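Local coordinates for putative secreted protein (Streptomyces coelicolor A3, PDB 2QF9), which is a putative secreted protein of unknown function with a ferritin-like bundle of antiparallel helices, at residues D15-H20 / M56-L61; V24-I29 / A99-L104; Y116-T121 / D163-R168; G126-A131 / E152-E157. One frame throughout, in Å; residues are numbered along the deposited sequence. Where two conformers were deposited one is given.

Interaction 1. Residues D15-H20 / M56-L61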
loop_
_atom_site.group_PDB
_atom_site.type_symbol
_atom_site.label_atom_id
_atom_site.label_comp_id
_atom_site.label_asym_id
_atom_site.label_seq_id
_atom_site.Cartn_x
_atom_site.Cartn_y
_atom_site.Cartn_z
ATOM N N ASP A 15 -13.869 -8.445 2.490
ATOM C CA ASP A 15 -14.611 -7.248 2.893
ATOM C C ASP A 15 -13.677 -6.189 3.450
ATOM O O ASP A 15 -13.750 -5.017 3.059
ATOM C CB ASP A 15 -15.679 -7.604 3.932
ATOM C CG ASP A 15 -16.848 -8.416 3.345
ATOM O OD1 ASP A 15 -16.940 -8.604 2.116
ATOM O OD2 ASP A 15 -17.698 -8.832 4.148
HETATM N N MSE A 16 -12.772 -6.591 4.338
HETATM C CA MSE A 16 -11.874 -5.608 4.919
HETATM C C MSE A 16 -10.899 -5.083 3.857
HETATM O O MSE A 16 -10.468 -3.931 3.940
HETATM C CB MSE A 16 -11.165 -6.156 6.171
HETATM C CG MSE A 16 -10.411 -5.110 6.932
HETATM SE SE MSE A 16 -11.557 -3.642 7.616
HETATM C CE MSE A 16 -11.953 -4.473 9.287
ATOM N N SER A 17 -10.555 -5.896 2.847
ATOM C CA SER A 17 -9.700 -5.380 1.763
ATOM C C SER A 17 -10.365 -4.217 0.999
ATOM O O SER A 17 -9.721 -3.192 0.714
ATOM C CB SER A 17 -9.276 -6.499 0.810
ATOM O OG SER A 17 -8.333 -7.326 1.468
ATOM N N VAL A 18 -11.650 -4.375 0.679
ATOM C CA VAL A 18 -12.411 -3.299 0.034
ATOM C C VAL A 18 -12.511 -2.069 0.961
ATOM O O VAL A 18 -12.380 -0.933 0.512
ATOM C CB VAL A 18 -13.808 -3.793 -0.412
ATOM C CG1 VAL A 18 -14.641 -2.636 -0.965
ATOM C CG2 VAL A 18 -13.682 -4.900 -1.469
ATOM N N HIS A 19 -12.731 -2.308 2.255
ATOM C CA HIS A 19 -12.847 -1.217 3.232
ATOM C C HIS A 19 -11.529 -0.422 3.298
ATOM O O HIS A 19 -11.518 0.824 3.199
ATOM C CB HIS A 19 -13.182 -1.811 4.592
ATOM C CG HIS A 19 -13.898 -0.872 5.525
ATOM N ND1 HIS A 19 -13.241 -0.133 6.481
ATOM C CD2 HIS A 19 -15.221 -0.622 5.697
ATOM C CE1 HIS A 19 -14.126 0.544 7.198
ATOM N NE2 HIS A 19 -15.333 0.276 6.737
ATOM N N HIS A 20 -10.421 -1.159 3.420
ATOM C CA HIS A 20 -9.074 -0.580 3.456
ATOM C C HIS A 20 -8.793 0.247 2.192
ATOM O O HIS A 20 -8.261 1.372 2.267
ATOM C CB HIS A 20 -8.032 -1.694 3.596
ATOM C CG HIS A 20 -7.749 -2.088 5.015
ATOM N ND1 HIS A 20 -8.677 -1.964 6.036
ATOM C CD2 HIS A 20 -6.634 -2.605 5.580
ATOM C CE1 HIS A 20 -8.127 -2.360 7.170
ATOM N NE2 HIS A 20 -6.896 -2.769 6.920
HETATM N N MSE A 56 -1.672 -7.982 2.649
HETATM C CA MSE A 56 -1.609 -9.222 3.448
HETATM C C MSE A 56 -2.847 -10.091 3.202
HETATM O O MSE A 56 -2.739 -11.279 2.875
HETATM C CB MSE A 56 -1.459 -8.920 4.953
HETATM C CG MSE A 56 -0.123 -8.303 5.340
HETATM SE SE MSE A 56 -0.273 -7.709 7.198
HETATM C CE MSE A 56 1.554 -7.243 7.638
HETATM N N MSE A 57 -4.020 -9.476 3.308
HETATM C CA MSE A 57 -5.282 -10.213 3.183
HETATM C C MSE A 57 -5.533 -10.742 1.764
HETATM O O MSE A 57 -5.998 -11.898 1.566
HETATM C CB MSE A 57 -6.435 -9.338 3.694
HETATM C CG MSE A 57 -6.312 -9.108 5.206
HETATM SE SE MSE A 57 -7.808 -8.066 5.919
HETATM C CE MSE A 57 -7.460 -6.386 4.933
ATOM N N ILE A 58 -5.197 -9.913 0.776
ATOM C CA ILE A 58 -5.273 -10.337 -0.623
ATOM C C ILE A 58 -4.281 -11.485 -0.885
ATOM O O ILE A 58 -4.612 -12.461 -1.569
ATOM C CB ILE A 58 -5.037 -9.167 -1.584
ATOM C CG1 ILE A 58 -6.243 -8.204 -1.498
ATOM C CG2 ILE A 58 -4.857 -9.696 -3.014
ATOM C CD1 ILE A 58 -6.106 -6.934 -2.299
ATOM N N GLY A 59 -3.089 -11.370 -0.305
ATOM C CA GLY A 59 -2.075 -12.418 -0.405
ATOM C C GLY A 59 -2.544 -13.738 0.201
ATOM O O GLY A 59 -2.257 -14.824 -0.333
ATOM N N TRP A 60 -3.300 -13.648 1.296
ATOM C CA TRP A 60 -3.866 -14.863 1.912
ATOM C C TRP A 60 -4.887 -15.499 0.983
ATOM O O TRP A 60 -4.847 -16.709 0.727
ATOM C CB TRP A 60 -4.442 -14.590 3.313
ATOM C CG TRP A 60 -3.396 -14.147 4.320
ATOM C CD1 TRP A 60 -2.046 -14.416 4.286
ATOM C CD2 TRP A 60 -3.614 -13.357 5.492
ATOM N NE1 TRP A 60 -1.413 -13.841 5.377
ATOM C CE2 TRP A 60 -2.353 -13.185 6.129
ATOM C CE3 TRP A 60 -4.756 -12.785 6.076
ATOM C CZ2 TRP A 60 -2.201 -12.458 7.320
ATOM C CZ3 TRP A 60 -4.599 -12.048 7.270
ATOM C CH2 TRP A 60 -3.329 -11.897 7.872
ATOM N N LEU A 61 -5.788 -14.680 0.452
ATOM C CA LEU A 61 -6.813 -15.187 -0.463
ATOM C C LEU A 61 -6.147 -15.874 -1.663
ATOM O O LEU A 61 -6.570 -16.948 -2.087
ATOM C CB LEU A 61 -7.752 -14.057 -0.898
ATOM C CG LEU A 61 -8.710 -13.532 0.182
ATOM C CD1 LEU A 61 -9.372 -12.242 -0.284
ATOM C CD2 LEU A 61 -9.793 -14.583 0.532
#
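Met57 meets Met16, Ser17 and His20 with its side chain, mostly through apolar contact. Both Met16 and Met57 are selenomethionines. Met57 lies across Met16 at a slant: its methyl CE is 3.8 Å from Met16 CG, and its SE is 3.9 Å from Met16 CB. The same methyl sits over one face of the His20 ring in a CH-pi contact. CE of Met57 is 4.2 Å from the centroid of the His20 ring, 22° off the normal and shifted toward the rim. The Met57 chain runs straight through chi2 and then bends at chi3 (-64°), which turns CE in between Met16, Ser17 and His20.

The two segments belong to helices 8-31 and 37-63, a consecutive antiparallel pair in the four-helix bundle of this ferritin-like fold. Their local axes come within 9.7 Å at a crossing angle of -147°.

Polar groups meet only carbon across the pair. Ser17 OG touches Met57 CB at 3.6 Å and Ile58 CG1 at 3.7 Å. This hydroxyl hydrogen-bonds to the backbone O of Ala13, one turn earlier. His20 NE2 is hydrogen-bonded to Gln53 OE1 of the facing helix, which fixes the ring that Met57 covers. Farther along the facing helix, Trp60 NE1 bonds to Gly59 O of the second subunit, and the reciprocal bond is also made.

Interaction 2. Residues V24-I29 / A99-L104. With EDO (1,2-ethanediol), chain C.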
loop_
_atom_site.group_PDB
_atom_site.type_symbol
_atom_site.label_atom_id
_atom_site.label_comp_id
_atom_site.label_asym_id
_atom_site.label_seq_id
_atom_site.Cartn_x
_atom_site.Cartn_y
_atom_site.Cartn_z
ATOM N N VAL A 24 -7.375 4.182 2.014
ATOM C CA VAL A 24 -6.205 4.574 1.234
ATOM C C VAL A 24 -6.564 5.711 0.248
ATOM O O VAL A 24 -5.873 6.734 0.191
ATOM C CB VAL A 24 -5.574 3.340 0.510
ATOM C CG1 VAL A 24 -4.411 3.791 -0.392
ATOM C CG2 VAL A 24 -5.127 2.294 1.565
ATOM N N GLU A 25 -7.641 5.530 -0.515
ATOM C CA GLU A 25 -8.114 6.536 -1.472
ATOM C C GLU A 25 -8.423 7.875 -0.777
ATOM O O GLU A 25 -8.008 8.939 -1.257
ATOM C CB GLU A 25 -9.339 6.001 -2.237
ATOM C CG GLU A 25 -10.020 7.000 -3.168
ATOM C CD GLU A 25 -9.158 7.462 -4.360
ATOM O OE1 GLU A 25 -7.975 7.058 -4.474
ATOM O OE2 GLU A 25 -9.688 8.251 -5.183
HETATM N N MSE A 26 -9.155 7.827 0.341
HETATM C CA MSE A 26 -9.417 9.040 1.110
HETATM C C MSE A 26 -8.135 9.763 1.509
HETATM O O MSE A 26 -8.065 10.996 1.474
HETATM C CB MSE A 26 -10.200 8.707 2.366
HETATM C CG MSE A 26 -11.663 8.835 2.200
HETATM SE SE MSE A 26 -12.373 9.113 3.976
HETATM C CE MSE A 26 -11.805 7.456 4.793
ATOM N N SER A 27 -7.121 8.994 1.901
ATOM C CA SER A 27 -5.810 9.530 2.291
ATOM C C SER A 27 -5.078 10.217 1.143
ATOM O O SER A 27 -4.508 11.305 1.329
ATOM C CB SER A 27 -4.956 8.432 2.952
ATOM O OG SER A 27 -5.639 7.984 4.132
ATOM N N TYR A 28 -5.120 9.608 -0.048
ATOM C CA TYR A 28 -4.571 10.240 -1.243
ATOM C C TYR A 28 -5.276 11.563 -1.540
ATOM O O TYR A 28 -4.623 12.546 -1.879
ATOM C CB TYR A 28 -4.679 9.317 -2.467
ATOM C CG TYR A 28 -3.444 8.467 -2.619
ATOM C CD1 TYR A 28 -3.386 7.167 -2.082
ATOM C CD2 TYR A 28 -2.298 8.986 -3.241
ATOM C CE1 TYR A 28 -2.220 6.392 -2.206
ATOM C CE2 TYR A 28 -1.116 8.198 -3.372
ATOM C CZ TYR A 28 -1.091 6.925 -2.836
ATOM O OH TYR A 28 0.052 6.160 -2.955
ATOM N N ILE A 29 -6.600 11.577 -1.399
ATOM C CA ILE A 29 -7.380 12.768 -1.722
ATOM C C ILE A 29 -7.053 13.916 -0.754
ATOM O O ILE A 29 -6.714 15.031 -1.196
ATOM C CB ILE A 29 -8.914 12.484 -1.746
ATOM C CG1 ILE A 29 -9.278 11.490 -2.871
ATOM C CG2 ILE A 29 -9.686 13.796 -1.942
ATOM C CD1 ILE A 29 -10.696 10.915 -2.700
ATOM N N ALA A 99 -20.868 10.253 -2.954
ATOM C CA ALA A 99 -21.077 11.710 -2.835
ATOM C C ALA A 99 -20.123 12.321 -1.796
ATOM O O ALA A 99 -19.640 13.444 -1.957
ATOM C CB ALA A 99 -22.544 12.027 -2.469
ATOM N N GLU A 100 -19.891 11.574 -0.720
ATOM C CA GLU A 100 -18.944 12.004 0.331
ATOM C C GLU A 100 -17.516 12.058 -0.220
ATOM O O GLU A 100 -16.751 12.995 0.052
ATOM C CB GLU A 100 -19.029 11.041 1.525
ATOM C CG GLU A 100 -20.275 11.318 2.386
ATOM C CD GLU A 100 -20.505 10.292 3.487
ATOM O OE1 GLU A 100 -20.034 9.141 3.382
ATOM O OE2 GLU A 100 -21.199 10.651 4.460
HETATM N N MSE A 101 -17.144 11.040 -0.994
HETATM C CA MSE A 101 -15.806 11.013 -1.617
HETATM C C MSE A 101 -15.628 12.178 -2.596
HETATM O O MSE A 101 -14.576 12.810 -2.627
HETATM C CB MSE A 101 -15.550 9.677 -2.318
HETATM C CG MSE A 101 -15.582 8.475 -1.392
HETATM SE SE MSE A 101 -14.111 8.490 -0.076
HETATM C CE MSE A 101 -12.657 7.940 -1.293
ATOM N N LYS A 102 -16.660 12.461 -3.382
ATOM C CA LYS A 102 -16.642 13.603 -4.286
ATOM C C LYS A 102 -16.490 14.918 -3.510
ATOM O O LYS A 102 -15.665 15.764 -3.877
ATOM C CB LYS A 102 -17.910 13.633 -5.137
ATOM C CG LYS A 102 -17.989 14.854 -6.063
ATOM C CD LYS A 102 -19.320 14.912 -6.807
ATOM C CE LYS A 102 -19.258 15.971 -7.895
ATOM N NZ LYS A 102 -19.285 17.322 -7.286
ATOM N N LYS A 103 -17.277 15.075 -2.440
ATOM C CA LYS A 103 -17.267 16.302 -1.654
ATOM C C LYS A 103 -15.867 16.542 -1.111
ATOM O O LYS A 103 -15.345 17.653 -1.211
ATOM C CB LYS A 103 -18.291 16.257 -0.513
ATOM C CG LYS A 103 -18.335 17.527 0.298
ATOM C CD LYS A 103 -19.422 17.453 1.354
ATOM C CE LYS A 103 -19.073 18.312 2.568
ATOM N NZ LYS A 103 -19.116 19.766 2.286
ATOM N N LEU A 104 -15.247 15.490 -0.570
ATOM C CA LEU A 104 -13.898 15.604 -0.005
ATOM C C LEU A 104 -12.922 16.229 -1.003
ATOM O O LEU A 104 -12.130 17.118 -0.650
ATOM C CB LEU A 104 -13.369 14.224 0.450
ATOM C CG LEU A 104 -11.961 14.213 1.061
ATOM C CD1 LEU A 104 -11.889 15.065 2.326
ATOM C CD2 LEU A 104 -11.550 12.784 1.356
HETATM C C1 EDO C . 0.762 3.092 -1.204
HETATM O O1 EDO C . -0.216 3.800 -1.951
HETATM C C2 EDO C . 0.278 3.004 0.237
HETATM O O2 EDO C . 0.753 4.132 0.953
#
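Segments 24-29 and 99-104 run nearly parallel, with local axes 10.5 Å apart at closest and 21° between their directions. The short helix 98-106 packs here on the outer side of helix 8-31, one of the four long helices of the ferritin-like bundle. It precedes the third long helix in the chain.

Met101, a selenomethionine, reaches across from the short helix. It bends at both chi2 (-66°) and chi3 (-76°), and this hooked shape brings SE and CE onto helix 8-31. Its SE meets Met26 CG at 3.4 Å, where the two side chains are roughly perpendicular. Its methyl CE is 3.4 Å from Glu25 CG, touching the aliphatic part of that residue, and 3.8 Å from Ile29 CD1. CE also lies near Met26 CG, so the methyl sits among three side chains of the long helix.

One turn on, Leu104 meets Ile29. CG2 of Ile29 lies 3.8 Å from Leu104 CG, and the Leu104 methyl CD2 also approaches Met26 CG at 4.0 Å. No hydrogen bond joins the two segments. Met26 is covered by helix 109-137 as well, through Leu119 and Met120.

Tyr28 faces another way, toward the subunit interface. Its ring meets Tyr44 of the second subunit edge-to-face. A 1,2-ethanediol, probably from the crystallisation liquor, is bound there and also reaches Gln48 of both subunits. Its O1 lies in the plane of the Tyr28 ring, at the edge, and is 2.6 Å from Tyr28 OH in a hydrogen bond.

Interaction 3. Residues Y116-T121 / D163-R168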
loop_
_atom_site.group_PDB
_atom_site.type_symbol
_atom_site.label_atom_id
_atom_site.label_comp_id
_atom_site.label_asym_id
_atom_site.label_seq_id
_atom_site.Cartn_x
_atom_site.Cartn_y
_atom_site.Cartn_z
ATOM N N TYR A 116 -12.267 15.124 6.113
ATOM C CA TYR A 116 -11.482 13.882 6.121
ATOM C C TYR A 116 -11.522 13.219 7.499
ATOM O O TYR A 116 -11.768 12.016 7.619
ATOM C CB TYR A 116 -10.033 14.203 5.734
ATOM C CG TYR A 116 -9.087 13.049 5.903
ATOM C CD1 TYR A 116 -9.060 11.992 4.972
ATOM C CD2 TYR A 116 -8.222 12.987 7.016
ATOM C CE1 TYR A 116 -8.182 10.923 5.127
ATOM C CE2 TYR A 116 -7.347 11.921 7.186
ATOM C CZ TYR A 116 -7.329 10.885 6.248
ATOM O OH TYR A 116 -6.459 9.845 6.398
ATOM N N LEU A 117 -11.257 14.007 8.537
ATOM C CA LEU A 117 -11.290 13.500 9.901
ATOM C C LEU A 117 -12.666 12.952 10.287
ATOM O O LEU A 117 -12.760 11.951 10.977
ATOM C CB LEU A 117 -10.815 14.566 10.886
ATOM C CG LEU A 117 -9.327 14.927 10.753
ATOM C CD1 LEU A 117 -9.086 16.253 11.452
ATOM C CD2 LEU A 117 -8.405 13.817 11.300
ATOM N N GLN A 118 -13.723 13.608 9.825
ATOM C CA GLN A 118 -15.090 13.136 10.104
ATOM C C GLN A 118 -15.382 11.824 9.373
ATOM O O GLN A 118 -15.873 10.861 9.985
ATOM C CB GLN A 118 -16.093 14.202 9.704
ATOM C CG GLN A 118 -16.096 15.390 10.673
ATOM C CD GLN A 118 -16.899 16.569 10.131
ATOM O OE1 GLN A 118 -17.069 16.716 8.929
ATOM N NE2 GLN A 118 -17.386 17.419 11.033
ATOM N N LEU A 119 -15.065 11.792 8.076
ATOM C CA LEU A 119 -15.250 10.568 7.291
ATOM C C LEU A 119 -14.419 9.407 7.832
ATOM O O LEU A 119 -14.906 8.279 7.930
ATOM C CB LEU A 119 -14.897 10.783 5.830
ATOM C CG LEU A 119 -15.801 11.682 4.986
ATOM C CD1 LEU A 119 -15.204 11.843 3.586
ATOM C CD2 LEU A 119 -17.260 11.151 4.911
HETATM N N MSE A 120 -13.171 9.672 8.202
HETATM C CA MSE A 120 -12.290 8.598 8.644
HETATM C C MSE A 120 -12.705 8.105 10.044
HETATM O O MSE A 120 -12.563 6.924 10.360
HETATM C CB MSE A 120 -10.827 9.048 8.604
HETATM C CG MSE A 120 -9.835 7.925 8.839
HETATM SE SE MSE A 120 -9.874 6.510 7.467
HETATM C CE MSE A 120 -8.774 7.398 6.121
ATOM N N THR A 121 -13.224 9.007 10.875
ATOM C CA THR A 121 -13.730 8.592 12.180
ATOM C C THR A 121 -14.854 7.549 11.995
ATOM O O THR A 121 -14.833 6.449 12.598
ATOM C CB THR A 121 -14.174 9.811 13.050
ATOM O OG1 THR A 121 -13.013 10.562 13.425
ATOM C CG2 THR A 121 -14.906 9.355 14.315
ATOM N N ASP A 163 -9.232 14.775 18.919
ATOM C CA ASP A 163 -8.399 15.936 19.292
ATOM C C ASP A 163 -8.088 16.816 18.079
ATOM O O ASP A 163 -8.198 18.035 18.172
ATOM C CB ASP A 163 -7.090 15.471 19.938
ATOM C CG ASP A 163 -7.265 15.023 21.383
ATOM O OD1 ASP A 163 -8.323 15.294 21.987
ATOM O OD2 ASP A 163 -6.314 14.408 21.913
ATOM N N LEU A 164 -7.706 16.209 16.945
ATOM C CA LEU A 164 -7.428 17.002 15.724
ATOM C C LEU A 164 -8.681 17.799 15.290
ATOM O O LEU A 164 -8.582 18.974 14.902
ATOM C CB LEU A 164 -6.906 16.101 14.578
ATOM C CG LEU A 164 -5.521 15.476 14.837
ATOM C CD1 LEU A 164 -5.173 14.520 13.716
ATOM C CD2 LEU A 164 -4.376 16.525 14.996
ATOM N N LEU A 165 -9.858 17.170 15.389
ATOM C CA LEU A 165 -11.122 17.848 15.078
ATOM C C LEU A 165 -11.363 19.053 15.994
ATOM O O LEU A 165 -11.620 20.176 15.517
ATOM C CB LEU A 165 -12.311 16.874 15.139
ATOM C CG LEU A 165 -12.483 15.983 13.897
ATOM C CD1 LEU A 165 -13.305 14.749 14.277
ATOM C CD2 LEU A 165 -13.104 16.739 12.683
ATOM N N ALA A 166 -11.302 18.816 17.308
ATOM C CA ALA A 166 -11.507 19.916 18.276
ATOM C C ALA A 166 -10.533 21.084 18.017
ATOM O O ALA A 166 -10.923 22.268 18.006
ATOM C CB ALA A 166 -11.374 19.411 19.677
ATOM N N GLU A 167 -9.274 20.747 17.773
ATOM C CA GLU A 167 -8.251 21.768 17.514
ATOM C C GLU A 167 -8.531 22.572 16.241
ATOM O O GLU A 167 -8.071 23.717 16.104
ATOM C CB GLU A 167 -6.852 21.134 17.514
ATOM C CG GLU A 167 -6.397 20.843 18.952
ATOM C CD GLU A 167 -5.146 19.981 19.080
ATOM O OE1 GLU A 167 -4.586 19.495 18.073
ATOM O OE2 GLU A 167 -4.718 19.797 20.242
ATOM N N ARG A 168 -9.317 21.981 15.334
ATOM C CA ARG A 168 -9.737 22.638 14.099
ATOM C C ARG A 168 -11.153 23.248 14.206
ATOM O O ARG A 168 -11.742 23.639 13.210
ATOM C CB ARG A 168 -9.600 21.680 12.901
ATOM C CG ARG A 168 -8.153 21.539 12.425
ATOM C CD ARG A 168 -7.846 20.184 11.746
ATOM N NE ARG A 168 -6.403 20.047 11.548
ATOM C CZ ARG A 168 -5.513 19.759 12.501
ATOM N NH1 ARG A 168 -5.879 19.567 13.763
ATOM N NH2 ARG A 168 -4.219 19.703 12.198
#
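The last two long helices of the bundle, 109-137 and 141-167, pair antiparallel here through a leucine contact. Leu117 and Leu165 are the closest residues by backbone, with CA atoms 6.8 Å apart. The CB of Leu117 lies against the Leu165 methyl CD2 at 3.6 Å. Leu165 CG points opposite its own carbonyl carbon (chi1 -80°), which directs CD2 at Leu117. That methyl also touches Gln118 CG at 3.8 Å, so it sits between two successive side chains of the facing helix. Leu117 reaches farther with CD1, which meets Leu164 CB at 3.8 Å. The side chain of Leu117 lies square across that of Leu164.

In this ferritin-like fold the two helices form the second antiparallel pair, and their local crossing angle is -153°. Leu117 and Leu164 also touch helix 37-63, through Leu42 and Glu38, so the leucine part of the contact faces the bundle interior.

Arg168 is the first residue to leave helical geometry after helix 141-167. Its side chain turns back along the helix end, and NH1 donates to Leu164 O at 3.0 Å. The acceptor lies close to the guanidinium plane, but the C=O...N angle of 112° is a sharp one. The other nitrogens form salt bridges: NE with Glu113, and NH2 with Asp36 and Glu38. Three acidic groups thus hold the guanidinium in place, while its CD packs on Leu117 CD1 at 4.1 Å.

Thr121 OG1 donates to Leu117 O at 2.8 Å. Leu117 O also accepts the helical bond from Thr121 N, so two donors share this oxygen.

Interaction 4. Residues G126-A131 / E152-E157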
loop_
_atom_site.group_PDB
_atom_site.type_symbol
_atom_site.label_atom_id
_atom_site.label_comp_id
_atom_site.label_asym_id
_atom_site.label_seq_id
_atom_site.Cartn_x
_atom_site.Cartn_y
_atom_site.Cartn_z
ATOM N N GLY A 126 -16.730 1.730 11.704
ATOM C CA GLY A 126 -17.230 0.585 10.930
ATOM C C GLY A 126 -16.190 -0.534 10.906
ATOM O O GLY A 126 -16.517 -1.712 11.069
ATOM N N GLY A 127 -14.938 -0.142 10.692
ATOM C CA GLY A 127 -13.783 -1.056 10.664
ATOM C C GLY A 127 -13.617 -1.844 11.952
ATOM O O GLY A 127 -13.377 -3.065 11.924
ATOM N N VAL A 128 -13.755 -1.154 13.080
ATOM C CA VAL A 128 -13.643 -1.778 14.404
ATOM C C VAL A 128 -14.748 -2.842 14.570
ATOM O O VAL A 128 -14.475 -3.964 15.024
ATOM C CB VAL A 128 -13.697 -0.716 15.540
ATOM C CG1 VAL A 128 -13.990 -1.355 16.897
ATOM C CG2 VAL A 128 -12.391 0.083 15.598
ATOM N N HIS A 129 -15.970 -2.485 14.177
ATOM C CA HIS A 129 -17.099 -3.410 14.187
ATOM C C HIS A 129 -16.793 -4.698 13.397
ATOM O O HIS A 129 -16.993 -5.808 13.889
ATOM C CB HIS A 129 -18.334 -2.716 13.630
ATOM C CG HIS A 129 -19.537 -3.595 13.568
ATOM N ND1 HIS A 129 -20.243 -3.965 14.693
ATOM C CD2 HIS A 129 -20.153 -4.191 12.523
ATOM C CE1 HIS A 129 -21.250 -4.745 14.340
ATOM N NE2 HIS A 129 -21.219 -4.897 13.028
HETATM N N MSE A 130 -16.280 -4.528 12.183
HETATM C CA MSE A 130 -15.908 -5.652 11.333
HETATM C C MSE A 130 -14.743 -6.464 11.901
HETATM O O MSE A 130 -14.779 -7.707 11.874
HETATM C CB MSE A 130 -15.556 -5.149 9.933
HETATM C CG MSE A 130 -16.689 -4.465 9.229
HETATM SE SE MSE A 130 -16.037 -3.448 7.677
HETATM C CE MSE A 130 -15.322 -4.907 6.579
ATOM N N ALA A 131 -13.719 -5.778 12.409
ATOM C CA ALA A 131 -12.548 -6.458 12.983
ATOM C C ALA A 131 -12.957 -7.297 14.210
ATOM O O ALA A 131 -12.501 -8.445 14.390
ATOM C CB ALA A 131 -11.498 -5.463 13.366
ATOM N N GLU A 152 -7.411 -2.139 18.180
ATOM C CA GLU A 152 -6.560 -1.225 18.957
ATOM C C GLU A 152 -6.136 0.003 18.168
ATOM O O GLU A 152 -6.279 1.127 18.649
ATOM C CB GLU A 152 -5.289 -1.932 19.437
ATOM C CG GLU A 152 -5.504 -3.180 20.238
ATOM C CD GLU A 152 -4.173 -3.868 20.560
ATOM O OE1 GLU A 152 -3.242 -3.794 19.722
ATOM O OE2 GLU A 152 -4.060 -4.460 21.656
ATOM N N SER A 153 -5.591 -0.210 16.966
ATOM C CA SER A 153 -5.048 0.889 16.176
ATOM C C SER A 153 -6.144 1.865 15.731
ATOM O O SER A 153 -5.940 3.091 15.781
ATOM C CB SER A 153 -4.220 0.384 14.972
ATOM O OG SER A 153 -5.043 -0.313 14.049
ATOM N N GLN A 154 -7.289 1.337 15.312
ATOM C CA GLN A 154 -8.381 2.198 14.866
ATOM C C GLN A 154 -9.000 2.964 16.030
ATOM O O GLN A 154 -9.331 4.142 15.890
ATOM C CB GLN A 154 -9.445 1.395 14.141
ATOM C CG GLN A 154 -8.978 0.813 12.826
ATOM C CD GLN A 154 -10.060 -0.021 12.186
ATOM O OE1 GLN A 154 -10.718 0.424 11.263
ATOM N NE2 GLN A 154 -10.274 -1.229 12.706
ATOM N N GLU A 155 -9.147 2.300 17.179
ATOM C CA GLU A 155 -9.666 2.986 18.382
ATOM C C GLU A 155 -8.713 4.103 18.857
ATOM O O GLU A 155 -9.165 5.203 19.158
ATOM C CB GLU A 155 -10.001 1.989 19.489
ATOM C CG GLU A 155 -11.281 1.237 19.238
ATOM C CD GLU A 155 -11.643 0.264 20.358
ATOM O OE1 GLU A 155 -10.769 -0.090 21.191
ATOM O OE2 GLU A 155 -12.813 -0.158 20.372
ATOM N N SER A 156 -7.399 3.841 18.832
ATOM C CA SER A 156 -6.385 4.853 19.142
ATOM C C SER A 156 -6.471 6.025 18.159
ATOM O O SER A 156 -6.438 7.181 18.565
ATOM C CB SER A 156 -4.972 4.250 19.130
ATOM O OG SER A 156 -3.971 5.254 19.287
ATOM N N GLU A 157 -6.623 5.720 16.873
ATOM C CA GLU A 157 -6.714 6.780 15.856
ATOM C C GLU A 157 -8.009 7.596 15.972
ATOM O O GLU A 157 -7.993 8.809 15.724
ATOM C CB GLU A 157 -6.512 6.210 14.448
ATOM C CG GLU A 157 -5.020 5.989 14.176
ATOM C CD GLU A 157 -4.721 5.315 12.848
ATOM O OE1 GLU A 157 -5.656 5.025 12.076
ATOM O OE2 GLU A 157 -3.518 5.060 12.596
#
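Gly127 is the first residue to meet the other helix, and Gln154 lies directly on its backbone. Gln154 OE1 is 3.5 Å from Gly127 CA. Gly127 has no side chain, and the amide lies against its bare CA. The local axes are 9.4 Å apart here. Val128 follows and is the nearest residue to Gln154 by backbone, with CA atoms 6.6 Å apart. Its methyl CG2 rests on Gln154 CB at 3.5 Å, and the two side chains lie alongside each other, pointing opposite ways. The other methyl, CG1, approaches Glu155 OE2 at 3.9 Å. Gln154 is extended beyond CG (chi2 177°), which carries its amide over to the Gly127-Val128 peptide. In the conformer described, the amide makes no hydrogen bond across the pair, and NE2 bonds to Met150 O of its own helix. Ala131 adds a marginal touch from CB to Gln154 NE2.

The contact joins helices 109-137 and 141-167 of the ferritin-like bundle, antiparallel at a crossing angle of -158°. Met130 turns instead to helix 8-31, where it packs on Asp15, Met16 and His19.

Overall arrangement
Interactions 1, 3 and 4 are buried contacts between antiparallel long helices. Interaction 2 is only partly buried and adds the short helix 98-106 to the outside. Interactions 3 and 4 join the same two helices, with centres about 16 Å apart: leucines and a salt-bridged arginine serve near one end, a glycine and a glutamine amide farther along. Interactions 1 and 2 share helix 8-31, and both have residues at the second subunit. Selenomethionines lead in these two, unlike in 3 and 4. The helix pairs also meet: Met16 and His19 of interaction 1 pack on Gly127 and Met130 of interaction 4, while Ser27 OG of interaction 2 probably hydrogen-bonds to Tyr116 OH of interaction 3.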